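Local coordinates for peptidyl-prolyl cis-trans isomerase FKBP13, chloroplastic (Arabidopsis thaliana, PDB 1U79), which catalyses the cis-trans isomerisation of peptidyl-proline bonds and supplies the major activity of this kind in the chloroplast thylakoid lumen, at residues A[104-108]-A[109-113]; A[46-50]-A[51-55]. All blocks are in the same frame, centred on the assembly; numbering follows the deposited sequence.

Interaction 1: residues A[104-108]-A[109-113]; sequences AGCKG and GSCLI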
# COMPACT_ATOMS: atom_id res chain seq x y z
N ALA A 104 1.00 5.34 14.09
CA ALA A 104 2.30 5.74 13.58
C ALA A 104 2.41 7.26 13.56
O ALA A 104 1.39 7.96 13.59
CB ALA A 104 2.50 5.19 12.17
N GLY A 105 3.63 7.77 13.51
CA GLY A 105 3.83 9.21 13.52
C GLY A 105 3.25 9.74 14.81
O GLY A 105 2.44 10.68 14.81
N CYS A 106 3.67 9.13 15.91
CA CYS A 106 3.19 9.50 17.22
C CYS A 106 4.05 10.46 18.04
O CYS A 106 5.28 10.46 17.97
CB CYS A 106 2.97 8.24 18.08
SG CYS A 106 1.89 6.93 17.43
N LYS A 107 3.35 11.27 18.82
CA LYS A 107 3.93 12.22 19.74
C LYS A 107 3.10 11.85 20.96
O LYS A 107 1.95 12.26 21.09
CB LYS A 107 3.66 13.66 19.28
CG LYS A 107 4.50 14.05 18.07
CD LYS A 107 4.16 15.44 17.52
CE LYS A 107 5.09 15.77 16.35
NZ LYS A 107 4.72 17.03 15.64
N GLY A 108 3.67 11.03 21.83
CA GLY A 108 2.92 10.59 22.98
C GLY A 108 1.79 9.73 22.44
O GLY A 108 2.01 8.89 21.56
N GLY A 109 0.58 9.94 22.94
CA GLY A 109 -0.54 9.15 22.48
C GLY A 109 -1.26 9.73 21.27
O GLY A 109 -2.26 9.17 20.82
N SER A 110 -0.78 10.86 20.75
CA SER A 110 -1.41 11.48 19.58
C SER A 110 -0.60 11.11 18.35
O SER A 110 0.57 11.49 18.24
CB SER A 110 -1.47 13.00 19.74
OG SER A 110 -2.33 13.36 20.81
N CYS A 111 -1.21 10.37 17.44
CA CYS A 111 -0.52 9.91 16.24
C CYS A 111 -1.11 10.37 14.90
O CYS A 111 -2.33 10.46 14.75
CB CYS A 111 -0.49 8.38 16.24
SG CYS A 111 -0.00 7.57 17.81
N LEU A 112 -0.23 10.66 13.94
CA LEU A 112 -0.64 11.07 12.60
C LEU A 112 -1.58 9.99 12.07
O LEU A 112 -2.58 10.27 11.41
CB LEU A 112 0.59 11.18 11.69
CG LEU A 112 0.34 11.58 10.23
CD1 LEU A 112 -0.22 12.98 10.17
CD2 LEU A 112 1.64 11.50 9.44
N ILE A 113 -1.21 8.74 12.34
CA ILE A 113 -2.02 7.59 11.96
C ILE A 113 -2.53 7.04 13.29
O ILE A 113 -1.80 6.39 14.03
CB ILE A 113 -1.19 6.51 11.25
CG1 ILE A 113 -0.82 6.99 9.84
CG2 ILE A 113 -1.98 5.20 11.16
CD1 ILE A 113 0.08 6.03 9.09
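Ala104 and Ile113 pair at the open end of a beta hairpin that is closed at its other end by a type II' turn from Lys107 to Ser110 and stapled across its middle by the Cys106-Cys111 disulfide. Ala104 has the most surface buried here. Its N donates to Ile113 O at 3.0 Å, while Ile113 N returns a bond to Ala104 O. The small methyl suits the site: CB of Ala104 lies 4.0 Å from CD1 of Ile113, close enough for apolar packing, and Tyr99 touches both side chains. A classic beta bulge sets two residues, Leu112 and Ile113, against the single Ala104, and Leu112 N is spent on Gly105 O at 2.8 Å.

Cys111 is the next most covered. It forms a non-hydrogen-bonded pair with Cys106. SG of Cys106 is bonded to SG of Cys111 at 2.0 Å, and the CA atoms of the two cysteines lie 3.9 Å apart, a close approach consistent with the bridge pulling the strands together. In both cysteines SG stands anti to the carbonyl carbon, and the S-S torsion of 95° is close to the relaxed value. The disulfide is oxidised here and lies at the surface, a position consistent with a redox-responsive bond, and it probably limits how far the two strands can part.

Beyond it the turn needs glycine at its first corner, because Gly108 has positive phi and a CB there would clash with Gly109 N. Gly105 also has positive phi, and a CB on it would run into Leu112 CB. Lys107 and Ser110 close the turn with two backbone bonds, Lys107 N reaching Ser110 O at 2.8 Å and Ser110 N reaching Lys107 O at 3.1 Å.

Interaction 2: residues A[46-50]-A[51-55]; sequences VFDSS and YNRGK
Ser49 caps a single short helical turn at the end of strand 46-49: its OG accepts from Asn52 N at 3.0 Å, the N-cap bond that gives a helical N-H a partner where the backbone supplies none well placed. Serine suits the position because a short side chain can turn its hydroxyl back to the helix start; OG sits between the backbone N and the carbonyl carbon (chi1 80°), near CB of Asn52. This is the close-packed side. Ser50 is buried beside it, its OG held by Tyr37 N and His36 ND1 of strand 32-40 and lying 3.8 Å above one face of the Tyr51 ring, toward the rim. The helix ends in a Schellman motif, with Gly54 supplying the positive phi and Lys55 N bonding to Ser50 O at 3.2 Å.

The other side is looser and wetter. Asp48 and Arg53 meet in a salt bridge, with NE of Arg53 bonding to the syn lone pair of OD1 of Asp48 at 2.9 Å, and NH1 of Arg53 reaching OD2 weakly. The bridge thus has two prongs, but the carboxylate and guanidinium planes stand 70° apart, so it is twisted rather than flat. OD2 of Asp48 is also bonded to Tyr37 OH. An alanine here would remove the carboxylate and is likely to leave the Arg53 guanidinium without its charge mate and the Tyr37 hydroxyl without this partner. A water bridges Asp48 and Asn52, donating to OD1 of Asp48 at 2.7 Å and accepting from ND2 of Asn52 at 2.8 Å.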
# COMPACT_ATOMS: atom_id res chain seq x y z
N VAL A 46 -4.92 13.04 4.11
CA VAL A 46 -3.71 12.47 3.54
C VAL A 46 -2.63 12.49 4.61
O VAL A 46 -2.24 13.57 5.08
CB VAL A 46 -3.20 13.30 2.32
CG1 VAL A 46 -1.87 12.73 1.83
CG2 VAL A 46 -4.23 13.27 1.20
N PHE A 47 -2.15 11.31 5.00
CA PHE A 47 -1.11 11.22 6.02
C PHE A 47 0.29 11.09 5.45
O PHE A 47 1.27 11.19 6.19
CB PHE A 47 -1.37 10.06 7.00
CG PHE A 47 -1.40 8.68 6.34
CD1 PHE A 47 -0.21 8.05 5.96
CD2 PHE A 47 -2.61 8.03 6.13
CE1 PHE A 47 -0.24 6.78 5.36
CE2 PHE A 47 -2.64 6.75 5.53
CZ PHE A 47 -1.45 6.13 5.15
N ASP A 48 0.40 10.88 4.14
CA ASP A 48 1.70 10.73 3.51
C ASP A 48 1.55 10.46 2.02
O ASP A 48 0.55 9.89 1.58
CB ASP A 48 2.47 9.57 4.17
CG ASP A 48 3.87 9.39 3.60
OD1 ASP A 48 4.48 10.39 3.14
OD2 ASP A 48 4.38 8.25 3.62
N SER A 49 2.55 10.89 1.26
CA SER A 49 2.55 10.67 -0.18
C SER A 49 3.96 10.87 -0.72
O SER A 49 4.75 11.65 -0.18
CB SER A 49 1.58 11.63 -0.88
OG SER A 49 2.12 12.92 -1.05
N SER A 50 4.27 10.13 -1.78
CA SER A 50 5.58 10.23 -2.41
C SER A 50 5.72 11.63 -2.99
O SER A 50 6.81 12.22 -2.98
CB SER A 50 5.69 9.20 -3.54
OG SER A 50 4.56 9.31 -4.40
N TYR A 51 4.61 12.15 -3.51
CA TYR A 51 4.56 13.48 -4.11
C TYR A 51 4.99 14.55 -3.11
O TYR A 51 5.71 15.48 -3.46
CB TYR A 51 3.14 13.76 -4.60
CG TYR A 51 2.70 12.76 -5.66
CD1 TYR A 51 3.25 12.80 -6.93
CD2 TYR A 51 1.80 11.74 -5.35
CE1 TYR A 51 2.93 11.84 -7.89
CE2 TYR A 51 1.47 10.76 -6.30
CZ TYR A 51 2.04 10.83 -7.57
OH TYR A 51 1.73 9.88 -8.51
N ASN A 52 4.55 14.41 -1.86
CA ASN A 52 4.92 15.36 -0.82
C ASN A 52 6.41 15.24 -0.52
O ASN A 52 7.06 16.21 -0.13
CB ASN A 52 4.11 15.11 0.45
CG ASN A 52 4.39 16.13 1.54
OD1 ASN A 52 4.14 17.33 1.37
ND2 ASN A 52 4.91 15.67 2.67
N ARG A 53 6.95 14.04 -0.73
CA ARG A 53 8.37 13.79 -0.50
C ARG A 53 9.19 14.19 -1.72
O ARG A 53 10.42 14.27 -1.66
CB ARG A 53 8.60 12.31 -0.17
CG ARG A 53 7.92 11.86 1.12
CD ARG A 53 8.01 10.35 1.32
NE ARG A 53 7.30 9.94 2.53
CZ ARG A 53 7.88 9.73 3.71
NH1 ARG A 53 7.14 9.37 4.76
NH2 ARG A 53 9.19 9.85 3.85
N GLY A 54 8.51 14.42 -2.83
CA GLY A 54 9.20 14.82 -4.05
C GLY A 54 9.90 13.70 -4.79
O GLY A 54 10.67 13.94 -5.71
N LYS A 55 9.63 12.45 -4.41
CA LYS A 55 10.25 11.33 -5.09
C LYS A 55 9.48 10.05 -4.83
O LYS A 55 8.81 9.91 -3.80
CB LYS A 55 11.70 11.16 -4.61
CG LYS A 55 11.83 10.88 -3.12
CD LYS A 55 13.27 10.55 -2.73
CE LYS A 55 13.38 10.24 -1.25
NZ LYS A 55 14.77 9.85 -0.87
O HOH W 1 4.63 13.06 3.52

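In the fold
Both contacts are local ones within the FKBP-type isomerase domain, and interaction 2 comes first along the chain. Residues 46-55 carry strand 46-49, paired with strand 32-40 of the large antiparallel sheet, into the short helix 50-53; residues 104-113 form a separate two-stranded hairpin at the surface. Their centres are about 18 Å apart, yet the structures touch at Phe47, whose CD1 lies 3.7 Å from CD1 of Ile113, while CD2 of Leu112 packs 3.3 Å from the backbone O of Phe47. The bulged base of the hairpin thus rests on the strand that leads into the helix, so the disulfide-bearing hairpin is joined to the main sheet through van der Waals packing of Leu112 and Ile113 on Phe47.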